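Local coordinates for prephenate dehydrogenase (Aquifex aeolicus, PDB 2G5C), which probably catalyses the NAD(+)-dependent oxidative decarboxylation of prephenate to 3-(4-hydroxyphenyl)pyruvate, a step of tyrosine biosynthesis, at residues Gly27-Tyr32 and Gly46-Gly51; Thr93-Val98 and Gly117-Gly122; Val183-His188 and Ile228-Ile233. One frame throughout, in Å; residues are numbered along the deposited sequence.

Contact 1. Residues Gly27-Tyr32 and Gly46-Gly51; sequences GKIYGY and GIIDEG. With NAD (nicotinamide-adenine-dinucleotide), chain E.
D49 OD2 takes the backbone N-H of I29 at 2.7 Å, almost straight (171° at the hydrogen) and nearly in line with its own C-O bond. The same oxygen has a second grip, a salt bridge with R21 of helix 11-22, whose guanidinium also bonds G27 O. CG of D49 lies anti to the carbonyl carbon (chi1 -68°), which turns the carboxylate back onto the start of strand 28-32 while the D49 amide faces the same residue: D49 N donates to I29 O, also at 2.7 Å. Residue I29 is thus clamped at both backbone polar atoms by one aspartate. K28 lays its aliphatic CD against the carboxylate, 3.4 Å from D49 OD2, crossing it at about a right angle; its NZ stays 4.6 Å from D49 OD1, beyond salt-bridge range. With an alanine here in place of D49, I29 N and the R21 guanidinium would probably lose their shared acceptor. Next to this clamp, the CG2 methyls of I29 and I48 meet at 4.0 Å. Farther along, G31 N donates to E50 O in the carbonyl plane, and I48 CD1 reaches over G31, where any side chain would collide with it. Parallel pairing of G31 with G51 then closes a beta-alpha-beta unit, strand 28-32, helix 36-44 and strand 50-52, at the edge of the Rossmann-type NAD-binding sheet.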
loop_
_atom_site.group_PDB
_atom_site.type_symbol
_atom_site.label_atom_id
_atom_site.label_comp_id
_atom_site.label_asym_id
_atom_site.label_seq_id
_atom_site.Cartn_x
_atom_site.Cartn_y
_atom_site.Cartn_z
ATOM N N GLY A 27 -38.313 12.289 -8.449
ATOM C CA GLY A 27 -38.725 13.194 -7.388
ATOM C C GLY A 27 -37.799 14.381 -7.211
ATOM O O GLY A 27 -36.970 14.664 -8.072
ATOM N N LYS A 28 -37.941 15.080 -6.090
ATOM C CA LYS A 28 -37.112 16.247 -5.805
ATOM C C LYS A 28 -35.910 15.907 -4.938
ATOM O O LYS A 28 -36.009 15.112 -4.002
ATOM C CB LYS A 28 -37.941 17.335 -5.114
ATOM C CG LYS A 28 -38.765 18.193 -6.065
ATOM C CD LYS A 28 -37.865 19.120 -6.869
ATOM C CE LYS A 28 -38.631 19.837 -7.970
ATOM N NZ LYS A 28 -39.182 18.877 -8.969
ATOM N N ILE A 29 -34.772 16.511 -5.263
ATOM C CA ILE A 29 -33.545 16.295 -4.512
ATOM C C ILE A 29 -33.077 17.642 -3.994
ATOM O O ILE A 29 -32.749 18.539 -4.765
ATOM C CB ILE A 29 -32.448 15.669 -5.389
ATOM C CG1 ILE A 29 -32.914 14.300 -5.894
ATOM C CG2 ILE A 29 -31.172 15.514 -4.587
ATOM C CD1 ILE A 29 -31.948 13.620 -6.836
ATOM N N TYR A 30 -33.058 17.775 -2.677
ATOM C CA TYR A 30 -32.660 19.014 -2.032
ATOM C C TYR A 30 -31.328 18.850 -1.324
ATOM O O TYR A 30 -30.859 17.728 -1.109
ATOM C CB TYR A 30 -33.729 19.427 -1.016
ATOM C CG TYR A 30 -35.076 19.717 -1.626
ATOM C CD1 TYR A 30 -35.288 20.876 -2.367
ATOM C CD2 TYR A 30 -36.140 18.829 -1.468
ATOM C CE1 TYR A 30 -36.529 21.149 -2.936
ATOM C CE2 TYR A 30 -37.385 19.091 -2.032
ATOM C CZ TYR A 30 -37.573 20.254 -2.766
ATOM O OH TYR A 30 -38.806 20.525 -3.328
ATOM N N GLY A 31 -30.728 19.973 -0.951
ATOM C CA GLY A 31 -29.455 19.918 -0.268
ATOM C C GLY A 31 -29.302 20.941 0.836
ATOM O O GLY A 31 -29.883 22.026 0.788
ATOM N N TYR A 32 -28.531 20.567 1.851
ATOM C CA TYR A 32 -28.232 21.434 2.982
ATOM C C TYR A 32 -26.735 21.332 3.200
ATOM O O TYR A 32 -26.190 20.235 3.334
ATOM C CB TYR A 32 -28.952 20.986 4.256
ATOM C CG TYR A 32 -28.381 21.637 5.499
ATOM C CD1 TYR A 32 -28.390 23.023 5.651
ATOM C CD2 TYR A 32 -27.772 20.872 6.493
ATOM C CE1 TYR A 32 -27.799 23.633 6.759
ATOM C CE2 TYR A 32 -27.176 21.472 7.606
ATOM C CZ TYR A 32 -27.192 22.849 7.730
ATOM O OH TYR A 32 -26.577 23.446 8.807
ATOM N N GLY A 46 -26.813 20.361 -11.763
ATOM C CA GLY A 46 -28.006 19.539 -11.823
ATOM C C GLY A 46 -27.917 18.386 -10.843
ATOM O O GLY A 46 -28.551 17.348 -11.033
ATOM N N ILE A 47 -27.114 18.566 -9.798
ATOM C CA ILE A 47 -26.946 17.540 -8.774
ATOM C C ILE A 47 -28.200 17.527 -7.909
ATOM O O ILE A 47 -28.801 16.476 -7.680
ATOM C CB ILE A 47 -25.735 17.840 -7.869
ATOM C CG1 ILE A 47 -24.489 18.098 -8.721
ATOM C CG2 ILE A 47 -25.496 16.670 -6.924
ATOM C CD1 ILE A 47 -24.034 16.905 -9.521
ATOM N N ILE A 48 -28.579 18.712 -7.432
ATOM C CA ILE A 48 -29.767 18.890 -6.605
ATOM C C ILE A 48 -30.670 19.920 -7.280
ATOM O O ILE A 48 -30.211 20.712 -8.106
ATOM C CB ILE A 48 -29.403 19.399 -5.188
ATOM C CG1 ILE A 48 -28.726 20.768 -5.284
ATOM C CG2 ILE A 48 -28.474 18.400 -4.498
ATOM C CD1 ILE A 48 -28.514 21.449 -3.953
ATOM N N ASP A 49 -31.953 19.905 -6.932
ATOM C CA ASP A 49 -32.914 20.838 -7.507
ATOM C C ASP A 49 -32.785 22.215 -6.857
ATOM O O ASP A 49 -32.905 23.244 -7.520
ATOM C CB ASP A 49 -34.335 20.304 -7.319
ATOM C CG ASP A 49 -34.603 19.053 -8.138
ATOM O OD1 ASP A 49 -34.657 19.156 -9.382
ATOM O OD2 ASP A 49 -34.759 17.966 -7.540
ATOM N N GLU A 50 -32.537 22.218 -5.554
ATOM C CA GLU A 50 -32.395 23.449 -4.788
ATOM C C GLU A 50 -31.739 23.111 -3.460
ATOM O O GLU A 50 -31.791 21.969 -3.003
ATOM C CB GLU A 50 -33.766 24.087 -4.528
ATOM C CG GLU A 50 -33.712 25.300 -3.599
ATOM C CD GLU A 50 -35.084 25.826 -3.204
ATOM O OE1 GLU A 50 -35.137 26.790 -2.409
ATOM O OE2 GLU A 50 -36.106 25.283 -3.683
ATOM N N GLY A 51 -31.119 24.105 -2.840
ATOM C CA GLY A 51 -30.470 23.869 -1.568
ATOM C C GLY A 51 -30.485 25.101 -0.695
ATOM O O GLY A 51 -30.888 26.177 -1.132
HETATM P PA NAD E . -16.569 16.310 1.258
HETATM O O1A NAD E . -16.478 16.136 -0.200
HETATM O O2A NAD E . -15.506 17.178 1.896
HETATM O O5B NAD E . -18.032 16.864 1.554
HETATM C C5B NAD E . -18.420 17.145 2.868
HETATM C C4B NAD E . -19.472 18.239 2.848
HETATM O O4B NAD E . -19.768 18.479 4.198
HETATM C C3B NAD E . -18.945 19.581 2.288
HETATM O O3B NAD E . -19.683 20.018 1.153
HETATM C C2B NAD E . -19.026 20.514 3.498
HETATM O O2B NAD E . -19.260 21.878 3.217
HETATM C C1B NAD E . -20.127 19.826 4.271
HETATM N N9A NAD E . -20.314 20.144 5.698
HETATM C C8A NAD E . -19.373 20.310 6.687
HETATM N N7A NAD E . -20.005 20.586 7.840
HETATM C C5A NAD E . -21.338 20.599 7.610
HETATM C C6A NAD E . -22.471 20.822 8.407
HETATM N N6A NAD E . -22.355 21.088 9.696
HETATM N N1A NAD E . -23.742 20.760 7.834
HETATM C C2A NAD E . -23.896 20.481 6.475
HETATM N N3A NAD E . -22.782 20.260 5.679
HETATM C C4A NAD E . -21.534 20.321 6.251
HETATM O O3 NAD E . -16.562 14.870 2.036
HETATM P PN NAD E . -17.027 13.461 1.419
HETATM O O1N NAD E . -18.147 13.704 0.490
HETATM O O2N NAD E . -15.825 12.799 0.845
HETATM O O5D NAD E . -17.516 12.533 2.647
HETATM C C5D NAD E . -18.646 12.873 3.426
HETATM C C4D NAD E . -19.003 11.785 4.464
HETATM O O4D NAD E . -18.951 10.504 3.858
HETATM C C3D NAD E . -18.152 11.683 5.737
HETATM O O3D NAD E . -19.028 11.637 6.866
HETATM C C2D NAD E . -17.351 10.398 5.605
HETATM O O2D NAD E . -17.130 9.748 6.854
HETATM C C1D NAD E . -18.187 9.588 4.616
HETATM N N1N NAD E . -17.440 8.707 3.666
HETATM C C2N NAD E . -16.423 9.273 2.900
HETATM C C3N NAD E . -15.702 8.477 2.000
HETATM C C7N NAD E . -14.611 9.103 1.182
HETATM O O7N NAD E . -13.927 8.299 0.314
HETATM N N7N NAD E . -14.282 10.381 1.259
HETATM C C4N NAD E . -16.028 7.097 1.887
HETATM C C5N NAD E . -17.062 6.534 2.669
HETATM C C6N NAD E . -17.766 7.358 3.563
#

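Contact 2. Residues Thr93-Val98 and Gly117-Gly122; sequences TDQGSV and GHPIAG. With NAD (nicotinamide-adenine-dinucleotide), chain E.
G117 N and D94 OD1 make the one hydrogen bond between these two segments, which belong to adjacent parallel strands of the Rossmann-type nucleotide-binding sheet, 91-94 and 114-120, joined through helix 101-110. The bond is 2.9 Å long and fairly straight (164°), but the donor approaches from above the carboxylate plane, 36° out of it. CG of D94 sits between its backbone N and carbonyl carbon (chi1 73°), which swings the carboxylate round to the G117 amide. Its other oxygen, OD2, is held by K99 in a salt bridge and receives a weak bond from G96 N. K99 also bonds G117 O; that cation would be expected to ease the crowding of G117 O by D94 O, two acceptors 3.2 Å apart.

Van der Waals and CH-pi contact falls on P119 and H118. The side chain of Q95 crosses the proline at about a right angle, with NE2 3.5 Å from P119 CG, while its amide is engaged by Y136 and S69. The H118 ring lies between two groups: S97 CA stands over the middle of one face, 4.0 Å from the centroid and close to the normal, a CH-pi contact, and I120 CD1 covers the opposite face toward its rim. ND1 of H118 is hydrogen-bonded to H176, tying the ring to helix 173-201.

The third group of contacts is with the ligand, since both segments line the nicotinamide end of NAD. P119 O and A121 O approach C5N and C4N respectively, and Q95 O is 3.2 Å from C6N. On the ribose, O2D is gripped twice by S97: its backbone N donates at 3.2 Å, and its OG lies 3.1 Å away in a second hydrogen bond.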
loop_
_atom_site.group_PDB
_atom_site.type_symbol
_atom_site.label_atom_id
_atom_site.label_comp_id
_atom_site.label_asym_id
_atom_site.label_seq_id
_atom_site.Cartn_x
_atom_site.Cartn_y
_atom_site.Cartn_z
ATOM N N THR A 93 -30.913 8.299 7.105
ATOM C CA THR A 93 -29.827 7.323 7.045
ATOM C C THR A 93 -28.528 8.081 6.747
ATOM O O THR A 93 -28.568 9.266 6.430
ATOM C CB THR A 93 -30.131 6.236 5.967
ATOM O OG1 THR A 93 -29.192 5.159 6.077
ATOM C CG2 THR A 93 -30.081 6.830 4.569
ATOM N N ASP A 94 -27.378 7.421 6.859
ATOM C CA ASP A 94 -26.114 8.116 6.618
ATOM C C ASP A 94 -25.104 7.379 5.734
ATOM O O ASP A 94 -25.373 6.299 5.201
ATOM C CB ASP A 94 -25.453 8.463 7.962
ATOM C CG ASP A 94 -24.863 7.233 8.670
ATOM O OD1 ASP A 94 -25.588 6.222 8.837
ATOM O OD2 ASP A 94 -23.676 7.284 9.067
ATOM N N GLN A 95 -23.938 7.998 5.583
ATOM C CA GLN A 95 -22.838 7.456 4.791
ATOM C C GLN A 95 -21.563 7.440 5.623
ATOM O O GLN A 95 -20.504 7.045 5.135
ATOM C CB GLN A 95 -22.604 8.321 3.546
ATOM C CG GLN A 95 -23.672 8.190 2.484
ATOM C CD GLN A 95 -23.255 8.808 1.162
ATOM O OE1 GLN A 95 -23.462 9.998 0.920
ATOM N NE2 GLN A 95 -22.652 7.997 0.302
ATOM N N GLY A 96 -21.667 7.876 6.875
ATOM C CA GLY A 96 -20.511 7.922 7.759
ATOM C C GLY A 96 -19.626 6.688 7.690
ATOM O O GLY A 96 -20.126 5.576 7.518
ATOM N N SER A 97 -18.317 6.892 7.823
ATOM C CA SER A 97 -17.339 5.805 7.770
ATOM C C SER A 97 -17.350 4.991 9.052
ATOM O O SER A 97 -16.894 3.848 9.076
ATOM C CB SER A 97 -15.928 6.365 7.552
ATOM O OG SER A 97 -15.814 7.019 6.302
ATOM N N VAL A 98 -17.846 5.596 10.124
ATOM C CA VAL A 98 -17.922 4.918 11.409
ATOM C C VAL A 98 -19.377 4.750 11.839
ATOM O O VAL A 98 -20.244 5.544 11.480
ATOM C CB VAL A 98 -17.160 5.695 12.518
ATOM C CG1 VAL A 98 -15.691 5.844 12.138
ATOM C CG2 VAL A 98 -17.795 7.058 12.734
ATOM N N GLY A 117 -25.880 3.506 7.966
ATOM C CA GLY A 117 -25.333 2.952 6.737
ATOM C C GLY A 117 -23.902 3.380 6.444
ATOM O O GLY A 117 -23.420 4.400 6.960
ATOM N N HIS A 118 -23.219 2.590 5.618
ATOM C CA HIS A 118 -21.833 2.877 5.241
ATOM C C HIS A 118 -21.476 2.255 3.899
ATOM O O HIS A 118 -21.249 1.047 3.807
ATOM C CB HIS A 118 -20.857 2.340 6.287
ATOM C CG HIS A 118 -19.415 2.490 5.900
ATOM N ND1 HIS A 118 -18.400 1.799 6.526
ATOM C CD2 HIS A 118 -18.820 3.250 4.949
ATOM C CE1 HIS A 118 -17.244 2.123 5.974
ATOM N NE2 HIS A 118 -17.472 3.001 5.015
ATOM N N PRO A 119 -21.437 3.071 2.835
ATOM C CA PRO A 119 -21.093 2.568 1.504
ATOM C C PRO A 119 -19.576 2.401 1.420
ATOM O O PRO A 119 -18.829 3.302 1.801
ATOM C CB PRO A 119 -21.610 3.665 0.584
ATOM C CG PRO A 119 -21.370 4.903 1.400
ATOM C CD PRO A 119 -21.869 4.478 2.768
ATOM N N ILE A 120 -19.124 1.245 0.945
ATOM C CA ILE A 120 -17.691 0.985 0.834
ATOM C C ILE A 120 -17.215 1.370 -0.559
ATOM O O ILE A 120 -16.902 0.510 -1.389
ATOM C CB ILE A 120 -17.365 -0.506 1.086
ATOM C CG1 ILE A 120 -18.006 -0.973 2.398
ATOM C CG2 ILE A 120 -15.850 -0.705 1.141
ATOM C CD1 ILE A 120 -17.504 -0.241 3.628
ATOM N N ALA A 121 -17.174 2.674 -0.806
ATOM C CA ALA A 121 -16.745 3.215 -2.086
ATOM C C ALA A 121 -16.160 4.605 -1.864
ATOM O O ALA A 121 -16.008 5.046 -0.723
ATOM C CB ALA A 121 -17.930 3.291 -3.039
ATOM N N GLY A 122 -15.835 5.290 -2.958
ATOM C CA GLY A 122 -15.269 6.624 -2.858
ATOM C C GLY A 122 -13.754 6.612 -2.857
ATOM O O GLY A 122 -13.131 6.087 -1.934
HETATM P PA NAD E . -16.569 16.310 1.258
HETATM O O1A NAD E . -16.478 16.136 -0.200
HETATM O O2A NAD E . -15.506 17.178 1.896
HETATM O O5B NAD E . -18.032 16.864 1.554
HETATM C C5B NAD E . -18.420 17.145 2.868
HETATM C C4B NAD E . -19.472 18.239 2.848
HETATM O O4B NAD E . -19.768 18.479 4.198
HETATM C C3B NAD E . -18.945 19.581 2.288
HETATM O O3B NAD E . -19.683 20.018 1.153
HETATM C C2B NAD E . -19.026 20.514 3.498
HETATM O O2B NAD E . -19.260 21.878 3.217
HETATM C C1B NAD E . -20.127 19.826 4.271
HETATM N N9A NAD E . -20.314 20.144 5.698
HETATM C C8A NAD E . -19.373 20.310 6.687
HETATM N N7A NAD E . -20.005 20.586 7.840
HETATM C C5A NAD E . -21.338 20.599 7.610
HETATM C C6A NAD E . -22.471 20.822 8.407
HETATM N N6A NAD E . -22.355 21.088 9.696
HETATM N N1A NAD E . -23.742 20.760 7.834
HETATM C C2A NAD E . -23.896 20.481 6.475
HETATM N N3A NAD E . -22.782 20.260 5.679
HETATM C C4A NAD E . -21.534 20.321 6.251
HETATM O O3 NAD E . -16.562 14.870 2.036
HETATM P PN NAD E . -17.027 13.461 1.419
HETATM O O1N NAD E . -18.147 13.704 0.490
HETATM O O2N NAD E . -15.825 12.799 0.845
HETATM O O5D NAD E . -17.516 12.533 2.647
HETATM C C5D NAD E . -18.646 12.873 3.426
HETATM C C4D NAD E . -19.003 11.785 4.464
HETATM O O4D NAD E . -18.951 10.504 3.858
HETATM C C3D NAD E . -18.152 11.683 5.737
HETATM O O3D NAD E . -19.028 11.637 6.866
HETATM C C2D NAD E . -17.351 10.398 5.605
HETATM O O2D NAD E . -17.130 9.748 6.854
HETATM C C1D NAD E . -18.187 9.588 4.616
HETATM N N1N NAD E . -17.440 8.707 3.666
HETATM C C2N NAD E . -16.423 9.273 2.900
HETATM C C3N NAD E . -15.702 8.477 2.000
HETATM C C7N NAD E . -14.611 9.103 1.182
HETATM O O7N NAD E . -13.927 8.299 0.314
HETATM N N7N NAD E . -14.282 10.381 1.259
HETATM C C4N NAD E . -16.028 7.097 1.887
HETATM C C5N NAD E . -17.062 6.534 2.669
HETATM C C6N NAD E . -17.766 7.358 3.563
#

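Contact 3. Residues Val183-His188 and Ile228-Ile233; sequences VSHLPH and IMWRDI
W230 of helix 228-233 joins H185 and H188 of helix 183-188 in an aromatic cluster of the all-helical dimerization domain, and S184 and I233 border it. The axes of these helical segments cross at -119° and come no closer than 11.4 Å, so side chains bridge the gap.

S184 comes first, its OG in the plane of the indole at the edge, 3.9 Å from W230 CH2. Its carbonyl oxygen matters more: two donors of H188, the backbone N and the ring ND1, reach S184 O from opposite faces of the carbonyl plane.

H185 follows. CG anti to the carbonyl carbon carries the imidazole toward the partner helix, where I233 CG2 stands over the ring centre, 3.5 Å from the centroid and almost on the ring normal, a well-centred CH-pi contact. CD2 of this histidine meets the rim of the indole at W230 CZ3, the two ring planes being 74° apart. ND1 has a weak hydrogen bond to N237 OD1.

L186 and P187 turn from this interface toward the second subunit, packing on L194 and F219 of that chain. The helix is kinked at P187, which has no amide hydrogen to offer the preceding turn.

H188 closes the segment with an offset stack on the six-membered ring of W230, centroids 4.0 Å apart and planes at 17°. I233 CD1 lies over the opposite indole face, toward its rim, while F192 meets the indole edge-to-face and L271 of the second subunit packs against it. Consistent with a fixed turn of the imidazole over the indole, H188 ND1 donates to S184 O at 2.8 Å, with that oxygen lying close to the imidazole plane.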
loop_
_atom_site.group_PDB
_atom_site.type_symbol
_atom_site.label_atom_id
_atom_site.label_comp_id
_atom_site.label_asym_id
_atom_site.label_seq_id
_atom_site.Cartn_x
_atom_site.Cartn_y
_atom_site.Cartn_z
ATOM N N VAL A 183 -9.227 -3.596 9.338
ATOM C CA VAL A 183 -8.945 -3.631 7.899
ATOM C C VAL A 183 -8.806 -2.294 7.178
ATOM O O VAL A 183 -8.348 -2.254 6.037
ATOM C CB VAL A 183 -10.014 -4.458 7.128
ATOM C CG1 VAL A 183 -10.128 -5.863 7.730
ATOM C CG2 VAL A 183 -11.366 -3.736 7.159
ATOM N N SER A 184 -9.193 -1.208 7.835
ATOM C CA SER A 184 -9.119 0.108 7.216
ATOM C C SER A 184 -8.390 1.158 8.046
ATOM O O SER A 184 -7.453 1.797 7.572
ATOM C CB SER A 184 -10.531 0.611 6.900
ATOM O OG SER A 184 -10.506 1.976 6.515
ATOM N N HIS A 185 -8.818 1.346 9.286
ATOM C CA HIS A 185 -8.195 2.352 10.135
ATOM C C HIS A 185 -6.745 2.019 10.460
ATOM O O HIS A 185 -5.868 2.872 10.328
ATOM C CB HIS A 185 -9.020 2.520 11.408
ATOM C CG HIS A 185 -10.478 2.739 11.135
ATOM N ND1 HIS A 185 -11.444 2.655 12.115
ATOM C CD2 HIS A 185 -11.132 3.011 9.981
ATOM C CE1 HIS A 185 -12.632 2.864 11.574
ATOM N NE2 HIS A 185 -12.470 3.083 10.281
ATOM N N LEU A 186 -6.492 0.782 10.874
ATOM C CA LEU A 186 -5.132 0.356 11.209
ATOM C C LEU A 186 -4.180 0.590 10.036
ATOM O O LEU A 186 -3.104 1.164 10.210
ATOM C CB LEU A 186 -5.126 -1.125 11.613
ATOM C CG LEU A 186 -3.764 -1.817 11.679
ATOM C CD1 LEU A 186 -2.879 -1.144 12.729
ATOM C CD2 LEU A 186 -3.970 -3.302 11.992
ATOM N N PRO A 187 -4.555 0.139 8.824
ATOM C CA PRO A 187 -3.695 0.333 7.652
ATOM C C PRO A 187 -3.364 1.806 7.432
ATOM O O PRO A 187 -2.248 2.153 7.046
ATOM C CB PRO A 187 -4.532 -0.246 6.514
ATOM C CG PRO A 187 -5.267 -1.354 7.183
ATOM C CD PRO A 187 -5.695 -0.735 8.492
ATOM N N HIS A 188 -4.337 2.680 7.676
ATOM C CA HIS A 188 -4.095 4.108 7.510
ATOM C C HIS A 188 -3.175 4.615 8.615
ATOM O O HIS A 188 -2.226 5.351 8.349
ATOM C CB HIS A 188 -5.422 4.889 7.490
ATOM C CG HIS A 188 -6.111 4.864 6.159
ATOM N ND1 HIS A 188 -6.769 3.752 5.677
ATOM C CD2 HIS A 188 -6.201 5.803 5.184
ATOM C CE1 HIS A 188 -7.233 4.004 4.465
ATOM N NE2 HIS A 188 -6.902 5.242 4.142
ATOM N N ILE A 228 -8.093 15.740 8.776
ATOM C CA ILE A 228 -9.217 16.028 9.652
ATOM C C ILE A 228 -10.139 14.817 9.766
ATOM O O ILE A 228 -10.530 14.439 10.869
ATOM C CB ILE A 228 -10.027 17.254 9.145
ATOM C CG1 ILE A 228 -9.261 18.549 9.443
ATOM C CG2 ILE A 228 -11.391 17.299 9.815
ATOM C CD1 ILE A 228 -7.879 18.619 8.815
HETATM N N MSE A 229 -10.478 14.212 8.633
HETATM C CA MSE A 229 -11.354 13.045 8.641
HETATM C C MSE A 229 -10.749 11.932 9.487
HETATM O O MSE A 229 -11.425 11.347 10.331
HETATM C CB MSE A 229 -11.596 12.525 7.218
HETATM C CG MSE A 229 -12.496 11.285 7.164
HETATM SE SE MSE A 229 -12.844 10.605 5.371
HETATM C CE MSE A 229 -11.533 9.187 5.318
ATOM N N TRP A 230 -9.468 11.643 9.267
ATOM C CA TRP A 230 -8.821 10.588 10.029
ATOM C C TRP A 230 -8.660 10.932 11.506
ATOM O O TRP A 230 -8.671 10.039 12.353
ATOM C CB TRP A 230 -7.487 10.199 9.368
ATOM C CG TRP A 230 -7.760 9.352 8.158
ATOM C CD1 TRP A 230 -7.752 9.748 6.848
ATOM C CD2 TRP A 230 -8.265 8.011 8.166
ATOM N NE1 TRP A 230 -8.235 8.738 6.043
ATOM C CE2 TRP A 230 -8.557 7.663 6.828
ATOM C CE3 TRP A 230 -8.506 7.072 9.178
ATOM C CZ2 TRP A 230 -9.080 6.414 6.475
ATOM C CZ3 TRP A 230 -9.025 5.832 8.828
ATOM C CH2 TRP A 230 -9.308 5.515 7.484
ATOM N N ARG A 231 -8.527 12.217 11.827
ATOM C CA ARG A 231 -8.428 12.612 13.232
ATOM C C ARG A 231 -9.763 12.273 13.884
ATOM O O ARG A 231 -9.821 11.844 15.036
ATOM C CB ARG A 231 -8.207 14.116 13.388
ATOM C CG ARG A 231 -8.345 14.579 14.840
ATOM C CD ARG A 231 -8.723 16.046 14.945
ATOM N NE ARG A 231 -10.088 16.295 14.500
ATOM C CZ ARG A 231 -10.604 17.508 14.326
ATOM N NH1 ARG A 231 -9.862 18.581 14.559
ATOM N NH2 ARG A 231 -11.862 17.649 13.924
ATOM N N ASP A 232 -10.841 12.482 13.136
ATOM C CA ASP A 232 -12.175 12.206 13.650
ATOM C C ASP A 232 -12.409 10.702 13.752
ATOM O O ASP A 232 -12.951 10.221 14.738
ATOM C CB ASP A 232 -13.238 12.852 12.754
ATOM C CG ASP A 232 -13.108 14.370 12.692
ATOM O OD1 ASP A 232 -12.667 14.970 13.692
ATOM O OD2 ASP A 232 -13.458 14.967 11.652
ATOM N N ILE A 233 -11.987 9.964 12.734
ATOM C CA ILE A 233 -12.156 8.521 12.749
ATOM C C ILE A 233 -11.375 7.918 13.910
ATOM O O ILE A 233 -11.899 7.088 14.643
ATOM C CB ILE A 233 -11.692 7.893 11.416
ATOM C CG1 ILE A 233 -12.635 8.329 10.291
ATOM C CG2 ILE A 233 -11.650 6.375 11.532
ATOM C CD1 ILE A 233 -12.250 7.806 8.916
#

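In the fold
Contacts 1 and 2 belong to the same sheet, their centres 20 Å apart and their nearest atoms about 10 Å apart, and NAD spans the interval: Y32 of contact 1 lies beside the adenine, whereas contact 2 lines the nicotinamide and its ribose. Contact 3 belongs to the dimerization domain, with its centre 14 Å from that of contact 2. These two touch directly, I233 CG2 packing 4.1 Å from V98 CG1 and I233 CD1 4.2 Å from S97 CB, so the residue that covers the H185 ring also backs the serine that holds the ribose. Contact 1 stands apart, about 16 Å from contact 3 at the nearest atoms.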